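Golgin subfamily A member 4 (Homo sapiens, PDB 1UPT) takes part in vesicle trafficking at the Golgi apparatus, including endosome-to-Golgi transport, and binds small GTPases. Local coordinates at residues F7-L10 with R11-F15; V29-V33 with L34-D38; L45-E48 with D49-M53. All coordinates share one frame; numbering follows the deposited sequence.

The chain, a GRIP domain, runs through three helices, 5-18, 23-33 and 38-57, and the three contacts follow one another along it without crossing or nesting. Contact 1 lies within helix 5-18 and closes nothing larger than a helical turn. Contact 2 ends helix 23-33 and turns the chain toward helix 38-57. The first two touch directly: Leu14 CD2 meets Ile30 CD1 at 3.5 Å, and Tyr9 rests on Val29, tying the first helix to the second. Contact 3, within helix 38-57, has its centre about 17 Å from that of contact 2 and about 22 Å from that of contact 1, touching neither. Contacts 1 and 2 both reach the second subunit.

Contact 1: residues F7-L10 with R11-F15; sequences FEYL and RKVLF
Arg11 folds back over the preceding turn and lays one face of its guanidinium on the backbone of Phe7 and Glu8. With CG anti to its own carbonyl carbon (chi1 -79°) and the chain bent at chi3, the flat group comes to lie with Phe7 O and Glu8 CA both 3.8 Å from its plane, toward the rim. Arg11 NH1 is 3.9 Å from Phe7 CB. The polar end looks elsewhere: NH1 is hydrogen-bonded to Leu34 O of the second subunit and makes a salt bridge to Glu3. Elsewhere on the helix, Tyr9 and Val13 slant across each other, ring atom CE2 meeting methyl CG2 of Val13 at 3.6 Å. Tyr9 OH is hydrogen-bonded to an aromatic side chain of another protein, whose chain also packs on Val13. Leu10 and Leu14 touch more loosely, CB to CD1 at 4.4 Å, while Leu14 N donates to Leu10 O over 2.7 Å. Val13 N donates to Tyr9 O at 3.2 Å. These are i to i+3 and i to i+4 contacts of an alpha helix, here helix 5-18 of the GRIP domain, with Tyr9 and Val13 at the partner protein and Arg11 and Leu14 at the second subunit.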
loop_
_atom_site.group_PDB
_atom_site.type_symbol
_atom_site.label_atom_id
_atom_site.label_comp_id
_atom_site.label_asym_id
_atom_site.label_seq_id
_atom_site.Cartn_x
_atom_site.Cartn_y
_atom_site.Cartn_z
ATOM N N PHE B 7 3.874 -0.883 -7.599
ATOM C CA PHE B 7 2.456 -1.260 -7.619
ATOM C C PHE B 7 2.249 -2.740 -7.683
ATOM O O PHE B 7 1.398 -3.277 -6.984
ATOM C CB PHE B 7 1.726 -0.636 -8.804
ATOM C CG PHE B 7 1.294 0.779 -8.584
ATOM C CD1 PHE B 7 2.062 1.664 -7.838
ATOM C CD2 PHE B 7 0.111 1.236 -9.145
ATOM C CE1 PHE B 7 1.669 2.959 -7.658
ATOM C CE2 PHE B 7 -0.296 2.553 -8.966
ATOM C CZ PHE B 7 0.489 3.414 -8.223
ATOM N N GLU B 8 2.993 -3.401 -8.565
ATOM C CA GLU B 8 2.971 -4.853 -8.641
ATOM C C GLU B 8 3.411 -5.478 -7.313
ATOM O O GLU B 8 2.793 -6.409 -6.810
ATOM C CB GLU B 8 3.897 -5.332 -9.748
ATOM C CG GLU B 8 3.673 -6.783 -10.152
ATOM C CD GLU B 8 4.435 -7.158 -11.432
ATOM O OE1 GLU B 8 4.936 -6.244 -12.158
ATOM O OE2 GLU B 8 4.517 -8.377 -11.723
ATOM N N TYR B 9 4.468 -4.926 -6.744
ATOM C CA TYR B 9 5.002 -5.431 -5.483
ATOM C C TYR B 9 3.961 -5.236 -4.393
ATOM O O TYR B 9 3.634 -6.157 -3.679
ATOM C CB TYR B 9 6.303 -4.705 -5.140
ATOM C CG TYR B 9 7.055 -5.364 -4.030
ATOM C CD1 TYR B 9 8.056 -6.266 -4.296
ATOM C CD2 TYR B 9 6.727 -5.122 -2.722
ATOM C CE1 TYR B 9 8.770 -6.885 -3.265
ATOM C CE2 TYR B 9 7.423 -5.749 -1.677
ATOM C CZ TYR B 9 8.418 -6.629 -1.957
ATOM O OH TYR B 9 9.091 -7.238 -0.943
ATOM N N LEU B 10 3.411 -4.035 -4.308
ATOM C CA LEU B 10 2.413 -3.686 -3.295
ATOM C C LEU B 10 1.134 -4.497 -3.385
ATOM O O LEU B 10 0.523 -4.762 -2.353
ATOM C CB LEU B 10 2.058 -2.187 -3.343
ATOM C CG LEU B 10 2.864 -1.175 -2.521
ATOM C CD1 LEU B 10 2.199 0.158 -2.614
ATOM C CD2 LEU B 10 2.946 -1.586 -1.059
ATOM N N ARG B 11 0.721 -4.896 -4.590
ATOM C CA ARG B 11 -0.475 -5.730 -4.758
ATOM C C ARG B 11 -0.310 -7.126 -4.192
ATOM O O ARG B 11 -1.220 -7.658 -3.559
ATOM C CB ARG B 11 -0.875 -5.844 -6.250
ATOM C CG ARG B 11 -1.625 -4.645 -6.803
ATOM C CD ARG B 11 -2.377 -4.947 -8.120
ATOM N NE ARG B 11 -1.439 -5.239 -9.206
ATOM C CZ ARG B 11 -0.877 -4.338 -10.000
ATOM N NH1 ARG B 11 -1.129 -3.047 -9.855
ATOM N NH2 ARG B 11 -0.024 -4.735 -10.941
ATOM N N LYS B 12 0.849 -7.722 -4.426
ATOM C CA LYS B 12 1.176 -9.030 -3.875
ATOM C C LYS B 12 1.160 -8.969 -2.341
ATOM O O LYS B 12 0.545 -9.796 -1.674
ATOM C CB LYS B 12 2.558 -9.456 -4.390
ATOM C CG LYS B 12 3.155 -10.668 -3.694
ATOM C CD LYS B 12 2.859 -11.976 -4.430
ATOM C CE LYS B 12 2.850 -13.144 -3.453
ATOM N NZ LYS B 12 2.472 -14.399 -4.125
ATOM N N VAL B 13 1.811 -7.947 -1.809
ATOM C CA VAL B 13 1.967 -7.783 -0.369
ATOM C C VAL B 13 0.630 -7.393 0.291
ATOM O O VAL B 13 0.266 -7.902 1.348
ATOM C CB VAL B 13 3.059 -6.736 -0.123
ATOM C CG1 VAL B 13 3.054 -6.253 1.281
ATOM C CG2 VAL B 13 4.394 -7.306 -0.517
ATOM N N LEU B 14 -0.118 -6.514 -0.349
ATOM C CA LEU B 14 -1.372 -6.046 0.222
ATOM C C LEU B 14 -2.414 -7.123 0.148
ATOM O O LEU B 14 -3.277 -7.184 0.995
ATOM C CB LEU B 14 -1.883 -4.781 -0.459
ATOM C CG LEU B 14 -1.338 -3.536 0.220
ATOM C CD1 LEU B 14 -1.462 -2.382 -0.694
ATOM C CD2 LEU B 14 -2.026 -3.278 1.562
ATOM N N PHE B 15 -2.329 -7.990 -0.855
ATOM C CA PHE B 15 -3.306 -9.045 -0.970
ATOM C C PHE B 15 -3.162 -9.997 0.204
ATOM O O PHE B 15 -4.140 -10.290 0.861
ATOM C CB PHE B 15 -3.214 -9.781 -2.308
ATOM C CG PHE B 15 -4.224 -10.890 -2.437
ATOM C CD1 PHE B 15 -5.583 -10.604 -2.471
ATOM C CD2 PHE B 15 -3.818 -12.221 -2.480
ATOM C CE1 PHE B 15 -6.523 -11.617 -2.551
ATOM C CE2 PHE B 15 -4.759 -13.249 -2.567
ATOM C CZ PHE B 15 -6.119 -12.941 -2.603
#

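Contact 2: residues V29-V33 with L34-D38; sequences VITTV and LKFPD
This is a helix C-cap, a Schellman motif, where helix 23-33 ends and the chain sets off toward helix 38-57. Phe36 N reaches back to Thr31 O over 3.0 Å, the donor nearly in line with the carbonyl, and inside that bond Lys35 N donates to Thr32 O at 3.1 Å. The inner bond is the more awkward, since its donor stands above the carbonyl plane and not on a lone pair. Lys35, with positive phi (57°), is the C-prime residue, whose left-handed backbone conformation ends the helix. Just before the cap, Leu34 N still makes the i to i+4 helical bond to Ile30 O.

The side chains of Thr31 and Phe36 meet across the turn, crossing at about a right angle. Methyl CG2 of Thr31 sits over the centre of one face of the Phe36 ring, a CH-pi contact 4.1 Å from the centroid and 12° off the normal. Thr31 OG1 lies between its backbone N and carbonyl carbon (chi1 54°) and bonds back to Ala27 O and Lys28 O, which leaves CG2 to meet the ring. Leu34 CB lies at the ring's edge, in its plane. Alongside, Ile30 and Leu34 point the same way, CG2 to CD1 at 4.0 Å.

Thr31 and Phe36 also pack on Thr41 and Ile44 of helix 38-57, whereas Ile30 packs on Val13 and Leu14 of helix 5-18. The second subunit closes in on the same turn, placing its Phe15 against Phe36 and its Leu14 against Ile30 and Leu34.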
loop_
_atom_site.group_PDB
_atom_site.type_symbol
_atom_site.label_atom_id
_atom_site.label_comp_id
_atom_site.label_asym_id
_atom_site.label_seq_id
_atom_site.Cartn_x
_atom_site.Cartn_y
_atom_site.Cartn_z
ATOM N N VAL B 29 6.553 -4.699 5.568
ATOM C CA VAL B 29 6.864 -4.459 4.175
ATOM C C VAL B 29 6.115 -3.207 3.630
ATOM O O VAL B 29 6.705 -2.374 2.971
ATOM C CB VAL B 29 6.485 -5.644 3.283
ATOM C CG1 VAL B 29 6.727 -5.296 1.834
ATOM C CG2 VAL B 29 7.269 -6.906 3.648
ATOM N N ILE B 30 4.823 -3.106 3.911
ATOM C CA ILE B 30 3.998 -2.038 3.369
ATOM C C ILE B 30 4.501 -0.701 3.885
ATOM O O ILE B 30 4.642 0.232 3.111
ATOM C CB ILE B 30 2.512 -2.210 3.748
ATOM C CG1 ILE B 30 1.899 -3.435 3.056
ATOM C CG2 ILE B 30 1.731 -0.953 3.417
ATOM C CD1 ILE B 30 0.634 -3.972 3.748
ATOM N N THR B 31 4.787 -0.616 5.183
ATOM C CA THR B 31 5.257 0.644 5.752
ATOM C C THR B 31 6.654 1.066 5.234
ATOM O O THR B 31 6.930 2.269 5.165
ATOM C CB THR B 31 5.199 0.659 7.282
ATOM O OG1 THR B 31 5.897 -0.471 7.817
ATOM C CG2 THR B 31 3.760 0.491 7.760
ATOM N N THR B 32 7.481 0.093 4.852
ATOM C CA THR B 32 8.791 0.354 4.229
ATOM C C THR B 32 8.672 0.809 2.775
ATOM O O THR B 32 9.258 1.836 2.390
ATOM C CB THR B 32 9.671 -0.907 4.304
ATOM O OG1 THR B 32 9.930 -1.240 5.673
ATOM C CG2 THR B 32 11.093 -0.683 3.715
ATOM N N VAL B 33 7.914 0.063 1.981
ATOM C CA VAL B 33 7.717 0.380 0.560
ATOM C C VAL B 33 7.181 1.809 0.402
ATOM O O VAL B 33 7.665 2.564 -0.443
ATOM C CB VAL B 33 6.749 -0.607 -0.149
ATOM C CG1 VAL B 33 6.378 -0.102 -1.561
ATOM C CG2 VAL B 33 7.327 -2.017 -0.224
ATOM N N LEU B 34 6.205 2.182 1.223
ATOM C CA LEU B 34 5.551 3.484 1.124
ATOM C C LEU B 34 6.211 4.567 1.969
ATOM O O LEU B 34 5.680 5.649 2.095
ATOM C CB LEU B 34 4.064 3.346 1.481
ATOM C CG LEU B 34 3.207 2.649 0.412
ATOM C CD1 LEU B 34 1.885 2.246 1.005
ATOM C CD2 LEU B 34 2.999 3.540 -0.824
ATOM N N LYS B 35 7.363 4.262 2.568
ATOM C CA LYS B 35 8.171 5.271 3.255
ATOM C C LYS B 35 7.431 6.020 4.371
ATOM O O LYS B 35 7.516 7.249 4.480
ATOM C CB LYS B 35 8.720 6.261 2.235
ATOM C CG LYS B 35 9.138 5.620 0.915
ATOM C CD LYS B 35 10.615 5.635 0.701
ATOM C CE LYS B 35 10.958 5.524 -0.788
ATOM N NZ LYS B 35 12.182 4.730 -0.986
ATOM N N PHE B 36 6.733 5.258 5.202
ATOM C CA PHE B 36 6.018 5.790 6.358
ATOM C C PHE B 36 7.053 6.310 7.342
ATOM O O PHE B 36 8.143 5.734 7.430
ATOM C CB PHE B 36 5.244 4.690 7.114
ATOM C CG PHE B 36 3.865 4.414 6.599
ATOM C CD1 PHE B 36 3.672 3.952 5.304
ATOM C CD2 PHE B 36 2.766 4.490 7.449
ATOM C CE1 PHE B 36 2.415 3.652 4.835
ATOM C CE2 PHE B 36 1.499 4.194 6.988
ATOM C CZ PHE B 36 1.320 3.773 5.668
ATOM N N PRO B 37 6.712 7.350 8.099
ATOM C CA PRO B 37 7.583 7.837 9.176
ATOM C C PRO B 37 7.603 6.841 10.308
ATOM O O PRO B 37 6.601 6.176 10.542
ATOM C CB PRO B 37 6.920 9.146 9.615
ATOM C CG PRO B 37 5.483 9.013 9.251
ATOM C CD PRO B 37 5.470 8.137 8.005
ATOM N N ASP B 38 8.731 6.724 10.998
ATOM C CA ASP B 38 8.875 5.688 11.984
ATOM C C ASP B 38 7.878 5.797 13.138
ATOM O O ASP B 38 7.534 4.783 13.696
ATOM C CB ASP B 38 10.306 5.616 12.509
ATOM C CG ASP B 38 10.549 4.359 13.303
ATOM O OD1 ASP B 38 10.902 4.481 14.498
ATOM O OD2 ASP B 38 10.345 3.201 12.843
#

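Contact 3: residues L45-E48 with D49-M53; sequences LERE and DARLM
The Arg51 guanidinium has Arg47 O over the centre of one face, 3.7 Å from its plane, and Glu48 OE1 at its edge, in plane. The edge contact is a salt bridge with a weak hydrogen bond, Arg51 NH2 to Glu48 OE1 at 3.3 Å and 150° at the hydrogen. The carboxylate stands almost upright to the guanidinium, with the planes 84° apart, and OE1 alone meets it. Arg51 is bent at chi2 and chi3, which brings its end back over the turn before it; its NH1 comes to 3.6 Å from Arg47 CG. The two arginine side chains slant past each other with their guanidinium planes nearly perpendicular, and Arg47 NH2 makes a weak hydrogen bond to Met19 O of the second subunit.

This is an i to i+3 acid-base pair on an alpha helix, part of the long helix 38-57 that packs on helix 23-33. Glu48 also bends, at chi2, and its other oxygen, OE2, is hydrogen-bonded to Thr23 OG1 at the start of helix 23-33. The carboxylate thus joins Arg51 on its own helix to a neighbouring helix. Asp49 makes a second tie there, through a salt bridge from OD1 to Lys24. Beneath these side chains the backbone keeps its i to i+4 bonds: Asp49 N donates to Leu45 O at 3.0 Å, and Leu52 N to Glu48 O at 3.1 Å.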
loop_
_atom_site.group_PDB
_atom_site.type_symbol
_atom_site.label_atom_id
_atom_site.label_comp_id
_atom_site.label_asym_id
_atom_site.label_seq_id
_atom_site.Cartn_x
_atom_site.Cartn_y
_atom_site.Cartn_z
ATOM N N LEU B 45 2.808 -1.246 14.017
ATOM C CA LEU B 45 3.403 -2.499 14.448
ATOM C C LEU B 45 3.020 -2.852 15.890
ATOM O O LEU B 45 2.795 -4.020 16.181
ATOM C CB LEU B 45 4.922 -2.498 14.239
ATOM C CG LEU B 45 5.422 -2.320 12.793
ATOM C CD1 LEU B 45 6.944 -2.532 12.759
ATOM C CD2 LEU B 45 4.719 -3.266 11.845
ATOM N N GLU B 46 2.893 -1.852 16.763
ATOM C CA GLU B 46 2.452 -2.075 18.151
ATOM C C GLU B 46 1.064 -2.683 18.097
ATOM O O GLU B 46 0.750 -3.613 18.818
ATOM C CB GLU B 46 2.402 -0.763 18.980
ATOM C CG GLU B 46 3.751 -0.145 19.403
ATOM C CD GLU B 46 3.672 1.377 19.724
ATOM O OE1 GLU B 46 2.828 1.774 20.595
ATOM O OE2 GLU B 46 4.464 2.189 19.120
ATOM N N ARG B 47 0.239 -2.185 17.190
ATOM C CA ARG B 47 -1.129 -2.664 17.057
ATOM C C ARG B 47 -1.228 -4.089 16.548
ATOM O O ARG B 47 -2.058 -4.842 17.022
ATOM C CB ARG B 47 -1.933 -1.737 16.146
ATOM C CG ARG B 47 -3.310 -1.485 16.665
ATOM C CD ARG B 47 -3.477 -0.182 17.428
ATOM N NE ARG B 47 -4.639 0.523 16.933
ATOM C CZ ARG B 47 -5.021 1.742 17.292
ATOM N NH1 ARG B 47 -4.351 2.468 18.182
ATOM N NH2 ARG B 47 -6.112 2.231 16.741
ATOM N N GLU B 48 -0.401 -4.454 15.575
ATOM C CA GLU B 48 -0.276 -5.845 15.141
ATOM C C GLU B 48 0.128 -6.756 16.306
ATOM O O GLU B 48 -0.459 -7.822 16.505
ATOM C CB GLU B 48 0.794 -5.975 14.040
ATOM C CG GLU B 48 0.334 -5.699 12.623
ATOM C CD GLU B 48 -0.591 -6.773 12.076
ATOM O OE1 GLU B 48 -1.593 -6.412 11.413
ATOM O OE2 GLU B 48 -0.329 -7.972 12.318
ATOM N N ASP B 49 1.147 -6.337 17.055
ATOM C CA ASP B 49 1.670 -7.100 18.196
ATOM C C ASP B 49 0.617 -7.294 19.273
ATOM O O ASP B 49 0.619 -8.308 19.948
ATOM C CB ASP B 49 2.876 -6.396 18.837
ATOM C CG ASP B 49 4.131 -6.464 17.982
ATOM O OD1 ASP B 49 4.262 -7.396 17.155
ATOM O OD2 ASP B 49 5.050 -5.620 18.076
ATOM N N ALA B 50 -0.272 -6.317 19.428
ATOM C CA ALA B 50 -1.346 -6.380 20.424
ATOM C C ALA B 50 -2.442 -7.351 19.992
ATOM O O ALA B 50 -3.009 -8.044 20.827
ATOM C CB ALA B 50 -1.930 -4.990 20.670
ATOM N N ARG B 51 -2.733 -7.401 18.693
ATOM C CA ARG B 51 -3.695 -8.359 18.140
ATOM C C ARG B 51 -3.224 -9.800 18.323
ATOM O O ARG B 51 -4.007 -10.676 18.687
ATOM C CB ARG B 51 -3.901 -8.109 16.645
ATOM C CG ARG B 51 -5.339 -8.135 16.195
ATOM C CD ARG B 51 -5.801 -6.814 15.654
ATOM N NE ARG B 51 -4.921 -6.360 14.578
ATOM C CZ ARG B 51 -4.633 -5.090 14.312
ATOM N NH1 ARG B 51 -5.152 -4.105 15.033
ATOM N NH2 ARG B 51 -3.812 -4.796 13.310
ATOM N N LEU B 52 -1.944 -10.029 18.044
ATOM C CA LEU B 52 -1.306 -11.334 18.216
ATOM C C LEU B 52 -1.178 -11.694 19.704
ATOM O O LEU B 52 -1.299 -12.857 20.057
ATOM C CB LEU B 52 0.070 -11.353 17.518
ATOM C CG LEU B 52 0.867 -12.672 17.376
ATOM C CD1 LEU B 52 0.013 -13.875 16.934
ATOM C CD2 LEU B 52 2.028 -12.479 16.398
HETATM N N MSE B 53 -0.961 -10.703 20.569
HETATM C CA MSE B 53 -0.926 -10.940 22.019
HETATM C C MSE B 53 -2.319 -11.324 22.547
HETATM O O MSE B 53 -2.435 -12.174 23.422
HETATM C CB MSE B 53 -0.377 -9.723 22.790
HETATM C CG MSE B 53 1.037 -9.909 23.356
HETATM SE SE MSE B 53 1.197 -11.283 24.817
HETATM C CE MSE B 53 2.951 -10.774 25.576
#